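Local coordinates for CofB (Escherichia coli, PDB 5AX6), which is the minor pilin subunit of the CFA/III type IVb pilus and, as a homotrimer, probably takes part in pilus assembly, at residues 409-414 with 475-480; 421-424 with 428-431. One frame throughout, in Å; residues are numbered along the deposited sequence.

Contact 1: residues 409-414 with 475-480; sequences VADTKD and PKFLSV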
# COMPACT_ATOMS: atom_id res chain seq x y z
N VAL A 409 40.73 36.74 1.79
CA VAL A 409 41.98 37.40 2.18
C VAL A 409 42.14 38.74 1.48
O VAL A 409 41.63 38.96 0.37
CB VAL A 409 43.23 36.52 1.88
CG1 VAL A 409 43.23 35.27 2.76
CG2 VAL A 409 43.30 36.15 0.40
N ALA A 410 42.82 39.65 2.17
CA ALA A 410 43.07 40.99 1.67
C ALA A 410 44.29 40.99 0.75
O ALA A 410 45.34 41.54 1.09
CB ALA A 410 43.27 41.95 2.83
N ASP A 411 44.15 40.35 -0.41
CA ASP A 411 45.27 40.25 -1.33
C ASP A 411 45.63 41.64 -1.90
O ASP A 411 44.78 42.52 -2.00
CB ASP A 411 44.94 39.28 -2.46
CG ASP A 411 46.19 38.73 -3.15
OD1 ASP A 411 47.31 38.89 -2.61
OD2 ASP A 411 46.05 38.11 -4.23
N THR A 412 46.90 41.82 -2.25
CA THR A 412 47.36 43.06 -2.88
C THR A 412 48.30 42.71 -4.03
O THR A 412 48.71 41.56 -4.16
CB THR A 412 48.07 43.99 -1.88
OG1 THR A 412 49.17 43.29 -1.29
CG2 THR A 412 47.10 44.43 -0.79
N LYS A 413 48.62 43.69 -4.88
CA LYS A 413 49.50 43.44 -6.02
C LYS A 413 50.88 42.97 -5.57
O LYS A 413 51.43 43.47 -4.58
CB LYS A 413 49.65 44.70 -6.87
CG LYS A 413 48.39 45.13 -7.59
CD LYS A 413 48.60 46.48 -8.27
CE LYS A 413 47.42 46.84 -9.17
NZ LYS A 413 47.88 47.57 -10.40
N ASP A 414 51.45 41.99 -6.27
CA ASP A 414 52.81 41.57 -5.99
C ASP A 414 53.79 42.39 -6.84
O ASP A 414 53.37 43.33 -7.52
CB ASP A 414 53.00 40.07 -6.22
CG ASP A 414 52.93 39.68 -7.70
OD1 ASP A 414 52.61 40.53 -8.56
OD2 ASP A 414 53.17 38.49 -7.99
N PRO A 475 36.23 39.35 -6.49
CA PRO A 475 37.61 38.85 -6.51
C PRO A 475 37.76 37.32 -6.35
O PRO A 475 37.00 36.70 -5.61
CB PRO A 475 38.26 39.56 -5.32
CG PRO A 475 37.14 39.87 -4.40
CD PRO A 475 35.87 39.94 -5.20
N LYS A 476 38.74 36.75 -7.05
CA LYS A 476 39.01 35.31 -6.96
C LYS A 476 39.51 34.91 -5.58
O LYS A 476 39.58 33.71 -5.27
CB LYS A 476 40.05 34.89 -8.01
CG LYS A 476 41.38 35.62 -7.84
CD LYS A 476 42.46 35.04 -8.73
CE LYS A 476 43.77 35.80 -8.52
NZ LYS A 476 44.81 35.41 -9.52
N PHE A 477 39.88 35.89 -4.76
CA PHE A 477 40.32 35.58 -3.41
C PHE A 477 39.21 35.84 -2.38
O PHE A 477 39.47 36.15 -1.21
CB PHE A 477 41.60 36.35 -3.04
CG PHE A 477 41.64 37.78 -3.53
CD1 PHE A 477 41.07 38.80 -2.78
CD2 PHE A 477 42.30 38.10 -4.71
CE1 PHE A 477 41.13 40.12 -3.22
CE2 PHE A 477 42.36 39.43 -5.16
CZ PHE A 477 41.78 40.43 -4.41
N LEU A 478 37.97 35.68 -2.85
CA LEU A 478 36.79 35.61 -1.99
C LEU A 478 35.98 34.44 -2.50
O LEU A 478 35.65 34.38 -3.69
CB LEU A 478 35.97 36.91 -2.04
CG LEU A 478 34.62 36.86 -1.31
CD1 LEU A 478 34.83 36.62 0.18
CD2 LEU A 478 33.79 38.15 -1.53
N SER A 479 35.67 33.49 -1.63
CA SER A 479 34.84 32.37 -2.05
C SER A 479 33.69 32.19 -1.09
O SER A 479 33.75 32.62 0.06
CB SER A 479 35.66 31.09 -2.16
OG SER A 479 36.14 30.68 -0.89
N VAL A 480 32.62 31.55 -1.57
CA VAL A 480 31.42 31.41 -0.77
C VAL A 480 30.86 30.01 -0.89
O VAL A 480 31.06 29.34 -1.91
CB VAL A 480 30.33 32.41 -1.21
CG1 VAL A 480 30.70 33.83 -0.80
CG2 VAL A 480 30.05 32.28 -2.72

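Contact 2: residues 421-424 with 428-431; sequences ADFS and GNRN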
# COMPACT_ATOMS: atom_id res chain seq x y z
N ALA A 421 46.56 35.24 -4.68
CA ALA A 421 45.56 34.49 -3.92
C ALA A 421 44.41 34.05 -4.82
O ALA A 421 43.94 34.81 -5.66
CB ALA A 421 45.05 35.33 -2.75
N ASP A 422 43.97 32.80 -4.67
CA ASP A 422 42.99 32.22 -5.57
C ASP A 422 42.22 31.12 -4.84
O ASP A 422 42.80 30.11 -4.43
CB ASP A 422 43.69 31.68 -6.83
CG ASP A 422 42.72 31.25 -7.91
OD1 ASP A 422 41.56 30.90 -7.61
OD2 ASP A 422 43.13 31.24 -9.10
N PHE A 423 40.92 31.31 -4.67
CA PHE A 423 40.13 30.33 -3.92
C PHE A 423 39.18 29.56 -4.82
O PHE A 423 38.17 29.00 -4.37
CB PHE A 423 39.37 31.02 -2.77
CG PHE A 423 40.27 31.66 -1.74
CD1 PHE A 423 41.51 31.10 -1.43
CD2 PHE A 423 39.88 32.82 -1.09
CE1 PHE A 423 42.34 31.69 -0.49
CE2 PHE A 423 40.71 33.42 -0.13
CZ PHE A 423 41.95 32.86 0.17
N SER A 424 39.50 29.49 -6.11
CA SER A 424 38.59 28.86 -7.06
C SER A 424 38.44 27.35 -6.79
O SER A 424 37.42 26.76 -7.15
CB SER A 424 39.07 29.10 -8.50
OG SER A 424 40.31 28.47 -8.74
N GLY A 428 42.68 23.50 -2.85
CA GLY A 428 43.96 24.19 -2.97
C GLY A 428 43.99 25.63 -2.49
O GLY A 428 44.84 26.41 -2.94
N ASN A 429 43.10 26.00 -1.56
CA ASN A 429 43.00 27.39 -1.13
C ASN A 429 44.27 27.94 -0.45
O ASN A 429 44.54 29.14 -0.52
CB ASN A 429 41.80 27.57 -0.17
CG ASN A 429 40.46 27.68 -0.92
OD1 ASN A 429 40.42 27.80 -2.14
ND2 ASN A 429 39.35 27.65 -0.17
N ARG A 430 45.03 27.09 0.21
CA ARG A 430 46.23 27.56 0.91
C ARG A 430 47.46 27.60 0.01
O ARG A 430 48.54 27.99 0.44
CB ARG A 430 46.53 26.67 2.11
CG ARG A 430 45.57 26.80 3.28
CD ARG A 430 45.79 25.65 4.24
NE ARG A 430 47.16 25.65 4.76
CZ ARG A 430 47.63 24.75 5.60
NH1 ARG A 430 46.85 23.76 6.02
NH2 ARG A 430 48.88 24.83 6.04
N ASN A 431 47.30 27.18 -1.24
CA ASN A 431 48.46 26.93 -2.10
C ASN A 431 49.22 28.20 -2.50
O ASN A 431 50.44 28.18 -2.60
CB ASN A 431 48.01 26.16 -3.35
CG ASN A 431 47.63 24.73 -3.03
OD1 ASN A 431 47.48 24.35 -1.85
ND2 ASN A 431 47.47 23.91 -4.07
O HOH W 1 45.41 31.09 -2.59
O HOH W 2 45.59 28.84 -4.16

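Contact 1: residues 409-414 with 475-480
F477 lays its ring against the chain leaving strand 398-409, with V409 beside the root of its side chain and D411 over its face. It is the third residue of a type I beta turn from P475 to L478, which leads into strand 478-487, the antiparallel neighbour of 398-409 in the C-terminal domain. Where the two strands meet the loops, V409 N donates a weak but fairly straight bond to F477 O, 3.3 Å long.

Along the phenylalanine, CB comes first: it touches the methyl CG2 of V409 at 3.8 Å. CG sits between the backbone N and the carbonyl carbon (chi1 40°), which turns the ring toward V409 O and D411 CB. V409 O approaches obliquely, 3.2 Å from F477 CD1 and 3.8 Å from F477 CE1. D411 CB lies over the rest: F477 CG is 3.8 Å from it, CD2 and CE2 of F477 are each 3.7 Å away, and F477 CZ at the tip is 3.9 Å from that same carbon. The methylene is almost centred, making a CH-pi contact with D411 CB 3.6 Å from the F477 ring centroid and 7° off its normal. P475 CB covers the opposite face, nearer the rim, so the ring is sandwiched between two aliphatic carbons.

The carboxylate of D411 stands nearly perpendicular to the ring. Its oxygens have polar partners in the same chain: OD2 accepts from A421 N and OD1 from Q435 N. V409 also pairs with a strand of the second subunit in an antiparallel ladder, so this strand end lies at the trimer interface. The aspartate thus works with two ends, a carbon that packs on an aromatic face and a buried carboxylate whose charge is probably offset by backbone N-H groups.

Contact 2: residues 421-424 with 428-431
F423, the middle residue of an Asx turn closed by D422 OD1, meets N429, the second residue of a type I beta turn from G428 to N431. Both turns belong to the long loop that joins strands 398-409 and 438-448.

Round the ring the contact is van der Waals. The CD1-CE1 part of the F423 rim meets N429, and the two side chains cross at about a right angle. F423 CD1 lies 3.6 Å from N429 CG and 3.8 Å from N429 CB, while N429 O comes to the ring edge, in its plane, 3.4 Å from F423 CE1. The ring gets there with CG beside the backbone N, pointing away from the carbonyl carbon (chi1 -63°), and it also packs on V409 and on A443 of the second subunit. With an alanine here, the side chain of N429 would probably lose its aromatic neighbour and a gap would open between this loop and V409.

Two waters bridge the segments. One accepts from D422 N at 3.1 Å and can donate to N429 O; a second can donate to both D422 O and G428 O, 2.8 Å from the latter. Each has other acceptors competing for its protons.

Charged groups bond directly. R430, whose CB points away from 421-424, forms a salt bridge with E377 of the second subunit. Within 421-424, D422 OD1 takes two donors from S424: the backbone N at 2.9 Å, nearly along the C-O axis, and OG, which arrives 37° out of the carboxylate plane.

How the contacts relate
Contact 2 lies within the chain that runs between the two segments of contact 1, their centres about 9 Å apart. Contact 1 is fully buried, joining the ends of two sheet strands through a ring, aliphatic carbons and a carboxylate held by main-chain donors. Contact 2 is only partly buried and stays within a single loop, where waters and a turn-forming aspartate take over much of the polar work. The two are tied together directly: K476 O probably accepts from F423 N at 2.8 Å, and F477 O packs against F423 CE2. Both reach the second subunit, contact 1 by continuing a beta ladder and contact 2 by packing, a salt bridge and a main-chain donor.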